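Local atomic coordinates of type III Pentaketide Synthase (Neurospora crassa, PDB entry 3EUT), a protein that probably catalyses acyl transfer and chain extension to polyketides, as a type III polyketide synthase of the chalcone and stilbene synthase family. Residues S108-D113 with A173-T178; S52-P57 with F201-S206; E230-P235 with Q267-D272. One frame throughout, in Å; residues are numbered along the deposited sequence.

Contact 1 of 3, residues S108-D113 with A173-T178; sequences STTCTD and ALEVST. With DCR (icosanoic acid), chain E.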
loop_
_atom_site.group_PDB
_atom_site.type_symbol
_atom_site.label_atom_id
_atom_site.label_comp_id
_atom_site.label_asym_id
_atom_site.label_seq_id
_atom_site.Cartn_x
_atom_site.Cartn_y
_atom_site.Cartn_z
ATOM N N SER A 108 -4.041 -0.817 -6.906
ATOM C CA SER A 108 -3.528 0.480 -7.340
ATOM C C SER A 108 -2.160 0.753 -6.738
ATOM O O SER A 108 -1.807 0.201 -5.700
ATOM C CB SER A 108 -4.481 1.604 -6.913
ATOM O OG SER A 108 -5.804 1.346 -7.360
ATOM N N THR A 109 -1.404 1.641 -7.374
ATOM C CA THR A 109 -0.139 2.054 -6.810
ATOM C C THR A 109 0.119 3.543 -7.095
ATOM O O THR A 109 -0.411 4.125 -8.053
ATOM C CB THR A 109 1.043 1.145 -7.293
ATOM O OG1 THR A 109 2.254 1.541 -6.637
ATOM C CG2 THR A 109 1.219 1.230 -8.785
ATOM N N THR A 110 0.921 4.137 -6.218
ATOM C CA THR A 110 1.493 5.469 -6.405
ATOM C C THR A 110 2.589 5.624 -5.355
ATOM O O THR A 110 2.504 5.028 -4.271
ATOM C CB THR A 110 0.460 6.614 -6.221
ATOM O OG1 THR A 110 1.076 7.866 -6.573
ATOM C CG2 THR A 110 -0.086 6.695 -4.759
ATOM N N CYS A 111 3.608 6.414 -5.672
ATOM C CA CYS A 111 4.623 6.787 -4.682
ATOM C C CYS A 111 4.652 8.313 -4.496
ATOM O O CYS A 111 5.440 8.839 -3.704
ATOM C CB CYS A 111 6.007 6.234 -5.076
ATOM S SG CYS A 111 6.737 6.979 -6.589
ATOM N N THR A 112 3.751 9.016 -5.173
ATOM C CA THR A 112 3.739 10.482 -5.109
ATOM C C THR A 112 2.507 11.056 -4.403
ATOM O O THR A 112 2.157 12.238 -4.610
ATOM C CB THR A 112 3.884 11.118 -6.507
ATOM O OG1 THR A 112 2.909 10.554 -7.383
ATOM C CG2 THR A 112 5.288 10.882 -7.081
ATOM N N ASP A 113 1.861 10.219 -3.580
ATOM C CA ASP A 113 0.798 10.643 -2.661
ATOM C C ASP A 113 0.754 9.823 -1.372
ATOM O O ASP A 113 1.151 8.645 -1.352
ATOM C CB ASP A 113 -0.587 10.559 -3.323
ATOM C CG ASP A 113 -1.635 11.353 -2.569
ATOM O OD1 ASP A 113 -1.355 12.538 -2.241
ATOM O OD2 ASP A 113 -2.733 10.817 -2.292
ATOM N N ALA A 173 -2.048 2.571 -12.025
ATOM C CA ALA A 173 -0.903 3.322 -11.546
ATOM C C ALA A 173 -1.126 4.799 -11.900
ATOM O O ALA A 173 -1.535 5.128 -13.014
ATOM C CB ALA A 173 0.378 2.819 -12.181
ATOM N N LEU A 174 -0.858 5.659 -10.931
ATOM C CA LEU A 174 -0.996 7.101 -11.075
ATOM C C LEU A 174 0.222 7.746 -10.437
ATOM O O LEU A 174 0.491 7.521 -9.259
ATOM C CB LEU A 174 -2.264 7.603 -10.366
ATOM C CG LEU A 174 -2.401 9.135 -10.217
ATOM C CD1 LEU A 174 -2.327 9.830 -11.602
ATOM C CD2 LEU A 174 -3.684 9.509 -9.516
ATOM N N GLU A 175 0.962 8.540 -11.207
ATOM C CA GLU A 175 2.083 9.277 -10.649
ATOM C C GLU A 175 2.029 10.754 -11.050
ATOM O O GLU A 175 1.780 11.096 -12.216
ATOM C CB GLU A 175 3.408 8.642 -11.046
ATOM C CG GLU A 175 3.514 7.116 -10.706
ATOM C CD GLU A 175 3.771 6.830 -9.219
ATOM O OE1 GLU A 175 3.723 7.780 -8.397
ATOM O OE2 GLU A 175 4.027 5.645 -8.875
ATOM N N VAL A 176 2.219 11.612 -10.057
ATOM C CA VAL A 176 2.328 13.047 -10.277
ATOM C C VAL A 176 3.635 13.494 -9.627
ATOM O O VAL A 176 3.680 13.824 -8.440
ATOM C CB VAL A 176 1.105 13.830 -9.720
ATOM C CG1 VAL A 176 1.296 15.353 -9.921
ATOM C CG2 VAL A 176 -0.173 13.385 -10.391
ATOM N N SER A 177 4.699 13.504 -10.424
ATOM C CA SER A 177 6.019 13.861 -9.927
ATOM C C SER A 177 6.434 15.300 -10.245
ATOM O O SER A 177 7.292 15.850 -9.561
ATOM C CB SER A 177 7.068 12.880 -10.444
ATOM O OG SER A 177 6.907 12.621 -11.822
ATOM N N THR A 178 5.840 15.916 -11.261
ATOM C CA THR A 178 6.385 17.199 -11.736
ATOM C C THR A 178 6.188 18.356 -10.754
ATOM O O THR A 178 6.921 19.345 -10.818
ATOM C CB THR A 178 5.888 17.612 -13.135
ATOM O OG1 THR A 178 4.468 17.773 -13.120
ATOM C CG2 THR A 178 6.324 16.592 -14.195
HETATM O O1 DCR E . 12.434 6.988 -6.412
HETATM C C1 DCR E . 11.383 6.964 -7.109
HETATM O O2 DCR E . 10.585 5.997 -7.109
HETATM C C2 DCR E . 11.088 8.151 -8.003
HETATM C C3 DCR E . 9.643 8.645 -7.901
HETATM C C4 DCR E . 9.387 9.957 -8.658
HETATM C C5 DCR E . 10.380 11.064 -8.306
HETATM C C6 DCR E . 9.845 12.477 -8.539
HETATM C C7 DCR E . 10.991 13.485 -8.658
HETATM C C8 DCR E . 10.544 14.914 -8.959
HETATM C C9 DCR E . 10.797 15.242 -10.427
HETATM C C10 DCR E . 10.388 16.659 -10.808
HETATM C C11 DCR E . 10.157 16.742 -12.313
HETATM C C12 DCR E . 10.485 18.125 -12.859
HETATM C C13 DCR E . 9.223 18.891 -13.212
HETATM C C14 DCR E . 9.324 19.700 -14.503
HETATM C C15 DCR E . 7.975 20.351 -14.789
HETATM C C16 DCR E . 7.925 21.857 -14.535
HETATM C C17 DCR E . 6.853 22.258 -13.517
HETATM C C18 DCR E . 5.431 21.843 -13.879
HETATM C C19 DCR E . 4.446 22.541 -12.956
HETATM C C20 DCR E . 3.395 21.601 -12.414
HETATM O O HOH W 1 4.418 3.540 -7.116
HETATM O O HOH W 2 2.271 14.558 -6.270
#
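Glu175 sends its carboxylate to the backbone of Cys111, just past the point where two parallel strands of the thiolase-type core sheet, 105-109 and 168-175, stop pairing. Cys111 N reaches Glu175 OE1 at 3.1 Å with an N-H...O angle of 170°, on the syn lone pair, while its approach to OE2 is weak. The same OE1 lies 3.1 Å from Thr112 OG1, whose proton may go to it or, less favourably, to Thr110 OG1. In the other direction Val176 N donates to Thr112 OG1 at 3.0 Å and 166°, which leaves this hydroxyl placed between a main-chain donor and a carboxylate oxygen. Thr110 OG1 donates to Leu174 O at 2.8 Å, nearly along the C=O axis, and accepts from Thr112 N, closing an ST turn. Its position anti to the backbone N (chi1 -173°) carries the hydroxyl across to the second strand.

A second shell fixes the rest of the carboxylate. Glu175 OE2 is hydrogen-bonded to Ser332 OG and accepts from a water, which in turn accepts from Thr109 OG1; another water bridges Thr112 O and Val176 O. Glu175 is therefore gripped at both oxygens in a buried setting. Upstream, Thr109 and Ala173 form a parallel bridge: Leu174 N donates to Thr109 O, and on one face of the sheet Thr109 CG2 rests against Ala173 CB at 3.8 Å. Phe77 of helix 70-96 and Tyr119 of helix 119-127 pack against Thr110 and Leu174. Toward the bound icosanoic acid, both segments supply wall: Ser177 CB lies 3.4 Å from DCR C6, and Cys111 SG stands 3.6 Å from DCR C3.

Contact 2 of 3, residues S52-P57 with F201-S206; sequences SSIGNP and FSDCAS. With DCR (icosanoic acid), chain E.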
loop_
_atom_site.group_PDB
_atom_site.type_symbol
_atom_site.label_atom_id
_atom_site.label_comp_id
_atom_site.label_asym_id
_atom_site.label_seq_id
_atom_site.Cartn_x
_atom_site.Cartn_y
_atom_site.Cartn_z
ATOM N N SER A 52 5.581 14.808 -19.876
ATOM C CA SER A 52 4.176 15.023 -19.537
ATOM C C SER A 52 4.016 15.650 -18.158
ATOM O O SER A 52 4.608 15.188 -17.171
ATOM C CB SER A 52 3.424 13.695 -19.592
ATOM O OG SER A 52 3.199 13.352 -20.944
ATOM N N SER A 53 3.216 16.704 -18.080
ATOM C CA SER A 53 2.970 17.342 -16.792
ATOM C C SER A 53 1.527 17.801 -16.682
ATOM O O SER A 53 0.890 18.149 -17.680
ATOM C CB SER A 53 3.912 18.544 -16.606
ATOM O OG SER A 53 3.620 19.237 -15.411
ATOM N N ILE A 54 1.027 17.810 -15.457
ATOM C CA ILE A 54 -0.281 18.370 -15.146
ATOM C C ILE A 54 -0.325 19.906 -15.335
ATOM O O ILE A 54 -1.401 20.490 -15.342
ATOM C CB ILE A 54 -0.727 18.036 -13.691
ATOM C CG1 ILE A 54 0.282 18.603 -12.683
ATOM C CG2 ILE A 54 -0.947 16.514 -13.508
ATOM C CD1 ILE A 54 -0.145 18.486 -11.260
ATOM N N GLY A 55 0.833 20.545 -15.465
ATOM C CA GLY A 55 0.879 21.993 -15.657
ATOM C C GLY A 55 2.090 22.491 -16.413
ATOM O O GLY A 55 2.858 21.702 -16.969
ATOM N N ASN A 56 2.246 23.815 -16.453
ATOM C CA ASN A 56 3.427 24.449 -17.026
ATOM C C ASN A 56 4.183 25.290 -15.976
ATOM O O ASN A 56 3.713 25.417 -14.834
ATOM C CB ASN A 56 3.050 25.264 -18.283
ATOM C CG ASN A 56 2.116 26.426 -17.994
ATOM O OD1 ASN A 56 2.167 27.058 -16.926
ATOM N ND2 ASN A 56 1.267 26.735 -18.964
ATOM N N PRO A 57 5.367 25.848 -16.338
ATOM C CA PRO A 57 6.132 26.698 -15.412
ATOM C C PRO A 57 5.407 27.890 -14.752
ATOM O O PRO A 57 5.940 28.456 -13.795
ATOM C CB PRO A 57 7.308 27.178 -16.277
ATOM C CG PRO A 57 7.501 26.073 -17.245
ATOM C CD PRO A 57 6.100 25.659 -17.604
ATOM N N PHE A 201 11.645 12.500 -14.404
ATOM C CA PHE A 201 10.289 12.057 -14.079
ATOM C C PHE A 201 9.174 12.943 -14.635
ATOM O O PHE A 201 9.356 14.148 -14.819
ATOM C CB PHE A 201 10.151 11.864 -12.567
ATOM C CG PHE A 201 11.000 10.744 -12.022
ATOM C CD1 PHE A 201 10.582 9.415 -12.140
ATOM C CD2 PHE A 201 12.209 11.013 -11.383
ATOM C CE1 PHE A 201 11.355 8.385 -11.639
ATOM C CE2 PHE A 201 13.005 9.974 -10.874
ATOM C CZ PHE A 201 12.582 8.663 -11.006
ATOM N N SER A 202 8.036 12.320 -14.937
ATOM C CA SER A 202 6.875 13.020 -15.512
ATOM C C SER A 202 5.582 12.472 -14.897
ATOM O O SER A 202 5.639 11.630 -13.988
ATOM C CB SER A 202 6.859 12.849 -17.032
ATOM O OG SER A 202 6.846 11.478 -17.399
ATOM N N ASP A 203 4.432 12.930 -15.399
ATOM C CA ASP A 203 3.120 12.559 -14.855
ATOM C C ASP A 203 2.322 11.706 -15.840
ATOM O O ASP A 203 2.373 11.937 -17.049
ATOM C CB ASP A 203 2.289 13.806 -14.523
ATOM C CG ASP A 203 3.061 14.841 -13.701
ATOM O OD1 ASP A 203 4.062 14.488 -13.063
ATOM O OD2 ASP A 203 2.661 16.014 -13.685
ATOM N N CYS A 204 1.549 10.755 -15.310
ATOM C CA CYS A 204 0.766 9.837 -16.139
ATOM C C CYS A 204 -0.135 8.987 -15.244
ATOM O O CYS A 204 0.197 8.718 -14.071
ATOM C CB CYS A 204 1.691 8.896 -16.924
ATOM S SG CYS A 204 0.878 7.816 -18.142
ATOM N N ALA A 205 -1.261 8.562 -15.808
ATOM C CA ALA A 205 -2.003 7.427 -15.277
ATOM C C ALA A 205 -2.222 6.362 -16.343
ATOM O O ALA A 205 -2.469 6.677 -17.518
ATOM C CB ALA A 205 -3.346 7.871 -14.658
ATOM N N SER A 206 -2.128 5.099 -15.924
ATOM C CA SER A 206 -2.346 3.971 -16.825
ATOM C C SER A 206 -3.032 2.847 -16.074
ATOM O O SER A 206 -2.881 2.707 -14.853
ATOM C CB SER A 206 -1.031 3.482 -17.480
ATOM O OG SER A 206 -0.115 2.934 -16.526
HETATM O O1 DCR E . 12.434 6.988 -6.412
HETATM C C1 DCR E . 11.383 6.964 -7.109
HETATM O O2 DCR E . 10.585 5.997 -7.109
HETATM C C2 DCR E . 11.088 8.151 -8.003
HETATM C C3 DCR E . 9.643 8.645 -7.901
HETATM C C4 DCR E . 9.387 9.957 -8.658
HETATM C C5 DCR E . 10.380 11.064 -8.306
HETATM C C6 DCR E . 9.845 12.477 -8.539
HETATM C C7 DCR E . 10.991 13.485 -8.658
HETATM C C8 DCR E . 10.544 14.914 -8.959
HETATM C C9 DCR E . 10.797 15.242 -10.427
HETATM C C10 DCR E . 10.388 16.659 -10.808
HETATM C C11 DCR E . 10.157 16.742 -12.313
HETATM C C12 DCR E . 10.485 18.125 -12.859
HETATM C C13 DCR E . 9.223 18.891 -13.212
HETATM C C14 DCR E . 9.324 19.700 -14.503
HETATM C C15 DCR E . 7.975 20.351 -14.789
HETATM C C16 DCR E . 7.925 21.857 -14.535
HETATM C C17 DCR E . 6.853 22.258 -13.517
HETATM C C18 DCR E . 5.431 21.843 -13.879
HETATM C C19 DCR E . 4.446 22.541 -12.956
HETATM C C20 DCR E . 3.395 21.601 -12.414
#
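Ser52 O and Asp203 N form the main-chain bond of this contact, at 2.9 Å. Two residues further along, Ile54 N donates to Asp203 OD2 at 3.0 Å, meeting it on the anti side and 16° out of the carboxylate plane. With CG anti to the carbonyl carbon (chi1 -49°), OD2 of Asp203 comes within reach of Ile54 N.

Asp203 OD2 has a second partner in Thr178 OG1, and OD1 takes a weak bond from Ser177 N, so both oxygens of this buried carboxylate are satisfied. Thr178 OG1 also bonds Ser53 OG, which joins the two segments through a third. Ser52 OG is bonded to His327 ND1, and Ser202 OG to Ser330 OG and the carbonyl of His327. Asp203 O, by contrast, is buried without a polar partner; Ser52 CB sits 3.3 Å from it.

The two segments also border the icosanoic acid at different points of its chain, lining a channel consistent with the acyl-binding tunnel of a type III polyketide synthase. Over one face of the Phe201 ring lies DCR C4, 3.7 Å above its centre, and Phe201 CZ comes within 3.4 Å of DCR C2; toward the tail, Ser53 OG is 3.5 Å from DCR C18. An alanine in place of Phe201 is likely to leave the carboxyl-side methylenes without this flat wall and open a gap beside them.

Strand 51-53 pairs with strand 15-17 through Ser53 and Tyr15, whereas Cys204 and Ser206 pair with strand 168-175 in the core sheet. Ile54 packs on Val76 and Asp80 of helix 70-96, which also meets Ala205 through Leu84, so one helix spans both sides of the junction.

Contact 3 of 3, residues E230-P235 with Q267-D272; sequences ENRVIP and QPTYAD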
loop_
_atom_site.group_PDB
_atom_site.type_symbol
_atom_site.label_atom_id
_atom_site.label_comp_id
_atom_site.label_asym_id
_atom_site.label_seq_id
_atom_site.Cartn_x
_atom_site.Cartn_y
_atom_site.Cartn_z
ATOM N N GLU A 230 8.518 -13.103 -12.353
ATOM C CA GLU A 230 9.578 -13.286 -11.382
ATOM C C GLU A 230 9.817 -11.961 -10.666
ATOM O O GLU A 230 9.665 -10.900 -11.267
ATOM C CB GLU A 230 10.886 -13.694 -12.088
ATOM C CG GLU A 230 10.855 -15.016 -12.877
ATOM C CD GLU A 230 10.916 -16.254 -11.984
ATOM O OE1 GLU A 230 11.471 -16.158 -10.871
ATOM O OE2 GLU A 230 10.410 -17.327 -12.396
ATOM N N ASN A 231 10.230 -12.030 -9.402
ATOM C CA ASN A 231 10.580 -10.851 -8.614
ATOM C C ASN A 231 11.728 -11.152 -7.657
ATOM O O ASN A 231 11.809 -12.249 -7.100
ATOM C CB ASN A 231 9.376 -10.329 -7.824
ATOM C CG ASN A 231 8.848 -11.345 -6.834
ATOM O OD1 ASN A 231 8.155 -12.289 -7.210
ATOM N ND2 ASN A 231 9.170 -11.155 -5.562
ATOM N N ARG A 232 12.609 -10.169 -7.465
ATOM C CA ARG A 232 13.790 -10.322 -6.622
ATOM C C ARG A 232 14.111 -8.969 -6.026
ATOM O O ARG A 232 13.759 -7.935 -6.602
ATOM C CB ARG A 232 15.044 -10.693 -7.436
ATOM C CG ARG A 232 14.864 -11.514 -8.681
ATOM C CD ARG A 232 15.231 -12.984 -8.436
ATOM N NE ARG A 232 14.604 -13.836 -9.439
ATOM C CZ ARG A 232 14.594 -15.164 -9.410
ATOM N NH1 ARG A 232 15.184 -15.830 -8.421
ATOM N NH2 ARG A 232 13.985 -15.831 -10.377
ATOM N N VAL A 233 14.814 -8.993 -4.899
ATOM C CA VAL A 233 15.476 -7.815 -4.358
ATOM C C VAL A 233 16.987 -8.015 -4.496
ATOM O O VAL A 233 17.528 -9.083 -4.135
ATOM C CB VAL A 233 15.135 -7.614 -2.878
ATOM C CG1 VAL A 233 15.945 -6.457 -2.281
ATOM C CG2 VAL A 233 13.626 -7.403 -2.696
ATOM N N ILE A 234 17.650 -6.990 -5.031
ATOM C CA ILE A 234 19.107 -6.909 -5.088
ATOM C C ILE A 234 19.656 -6.559 -3.691
ATOM O O ILE A 234 19.312 -5.518 -3.131
ATOM C CB ILE A 234 19.565 -5.860 -6.137
ATOM C CG1 ILE A 234 19.077 -6.241 -7.550
ATOM C CG2 ILE A 234 21.081 -5.699 -6.122
ATOM C CD1 ILE A 234 19.171 -5.088 -8.564
ATOM N N PRO A 235 20.489 -7.441 -3.115
ATOM C CA PRO A 235 21.010 -7.272 -1.745
ATOM C C PRO A 235 21.831 -6.008 -1.533
ATOM O O PRO A 235 22.525 -5.576 -2.441
ATOM C CB PRO A 235 21.901 -8.511 -1.556
ATOM C CG PRO A 235 21.391 -9.503 -2.548
ATOM C CD PRO A 235 20.962 -8.697 -3.729
ATOM N N GLN A 267 20.104 -10.787 -16.674
ATOM C CA GLN A 267 20.355 -12.092 -17.281
ATOM C C GLN A 267 19.900 -13.266 -16.389
ATOM O O GLN A 267 19.201 -14.156 -16.872
ATOM C CB GLN A 267 21.839 -12.214 -17.676
ATOM C CG GLN A 267 22.069 -12.706 -19.095
ATOM C CD GLN A 267 23.377 -12.196 -19.712
ATOM O OE1 GLN A 267 23.559 -12.262 -20.935
ATOM N NE2 GLN A 267 24.292 -11.689 -18.871
ATOM N N PRO A 268 20.289 -13.285 -15.092
ATOM C CA PRO A 268 19.819 -14.389 -14.231
ATOM C C PRO A 268 18.301 -14.404 -13.947
ATOM O O PRO A 268 17.715 -15.481 -13.793
ATOM C CB PRO A 268 20.602 -14.181 -12.933
ATOM C CG PRO A 268 20.957 -12.730 -12.928
ATOM C CD PRO A 268 21.192 -12.376 -14.362
ATOM N N THR A 269 17.677 -13.230 -13.876
ATOM C CA THR A 269 16.225 -13.141 -13.692
ATOM C C THR A 269 15.481 -13.629 -14.939
ATOM O O THR A 269 14.519 -14.393 -14.841
ATOM C CB THR A 269 15.780 -11.702 -13.336
ATOM O OG1 THR A 269 16.547 -11.230 -12.221
ATOM C CG2 THR A 269 14.301 -11.669 -12.977
ATOM N N TYR A 270 15.932 -13.179 -16.107
ATOM C CA TYR A 270 15.399 -13.651 -17.377
ATOM C C TYR A 270 15.532 -15.178 -17.508
ATOM O O TYR A 270 14.606 -15.855 -17.952
ATOM C CB TYR A 270 16.093 -12.942 -18.534
ATOM C CG TYR A 270 15.872 -13.599 -19.871
ATOM C CD1 TYR A 270 14.746 -13.295 -20.645
ATOM C CD2 TYR A 270 16.788 -14.526 -20.372
ATOM C CE1 TYR A 270 14.538 -13.902 -21.881
ATOM C CE2 TYR A 270 16.589 -15.134 -21.602
ATOM C CZ TYR A 270 15.461 -14.820 -22.347
ATOM O OH TYR A 270 15.261 -15.434 -23.571
ATOM N N ALA A 271 16.691 -15.706 -17.119
ATOM C CA ALA A 271 16.930 -17.143 -17.148
ATOM C C ALA A 271 15.875 -17.875 -16.332
ATOM O O ALA A 271 15.264 -18.830 -16.819
ATOM C CB ALA A 271 18.344 -17.470 -16.637
ATOM N N ASP A 272 15.628 -17.396 -15.113
ATOM C CA ASP A 272 14.623 -18.004 -14.231
ATOM C C ASP A 272 13.213 -17.885 -14.804
ATOM O O ASP A 272 12.454 -18.845 -14.765
ATOM C CB ASP A 272 14.681 -17.399 -12.826
ATOM C CG ASP A 272 15.943 -17.798 -12.062
ATOM O OD1 ASP A 272 16.497 -18.895 -12.337
ATOM O OD2 ASP A 272 16.378 -17.018 -11.182
#
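The guanidinium of Arg232 takes Asp272 OD2 over one of its faces, the two flat groups tilted 34° apart, while Thr269 CG2 stands obliquely to it, 4.2 Å from Arg232 NE. The oxygen is 2.8 Å from Arg232 NH2 and only 3.1 Å from Arg232 CZ, so it hangs over the charged carbon; the pair is a salt bridge without a hydrogen bond. Arg232 gets there by a bent chain (chi2 -102°), away from a staggered value, that runs past Thr269 in the opposite direction.

Glu230 lies alongside on the same strand. Its CB touches Thr269 CG2 at 4.1 Å, and its side chain crosses that of Asp272 at about a right angle. Glu230 OE1 forms salt bridges to Arg232 NH2 and to Arg132 of the second subunit, although both rest on an oxygen whose place is less sure. Thr269 OG1 is held by the carbonyl of Ser265 in its own helix.

Helix 258-275 thus packs on strand 224-233 of the core sheet of the thiolase-type fold, at the subunit interface; the axes of these short segments approach to 8.9 Å and run roughly antiparallel (148°). Two carboxylates and two arginines, one from each subunit, probably balance one another, Glu230 and Asp272 offsetting the closeness of Arg232 to Arg132 of the second subunit, by a link that is electrostatic rather than directional.

From the N terminus, the 52-57 segment opens contact 2, and the chain then passes through helix 70-96 to open contact 1 at 108-113. Contact 1 closes first, at 173-178, and contact 2 only at 201-206, so the shorter loop lies wholly within the longer one. The two meet directly, Ser177 OG lying 2.7 Å from Ser202 O, and together they tie neighbouring strands of the core sheet to the outlying strand 51-53 along the fatty acid. Contact 3 follows in series, closing a short loop within the C-terminal family region. It shares the large sheet, yet its centre is about 25 Å from that of contact 1 and 31 Å from that of contact 2.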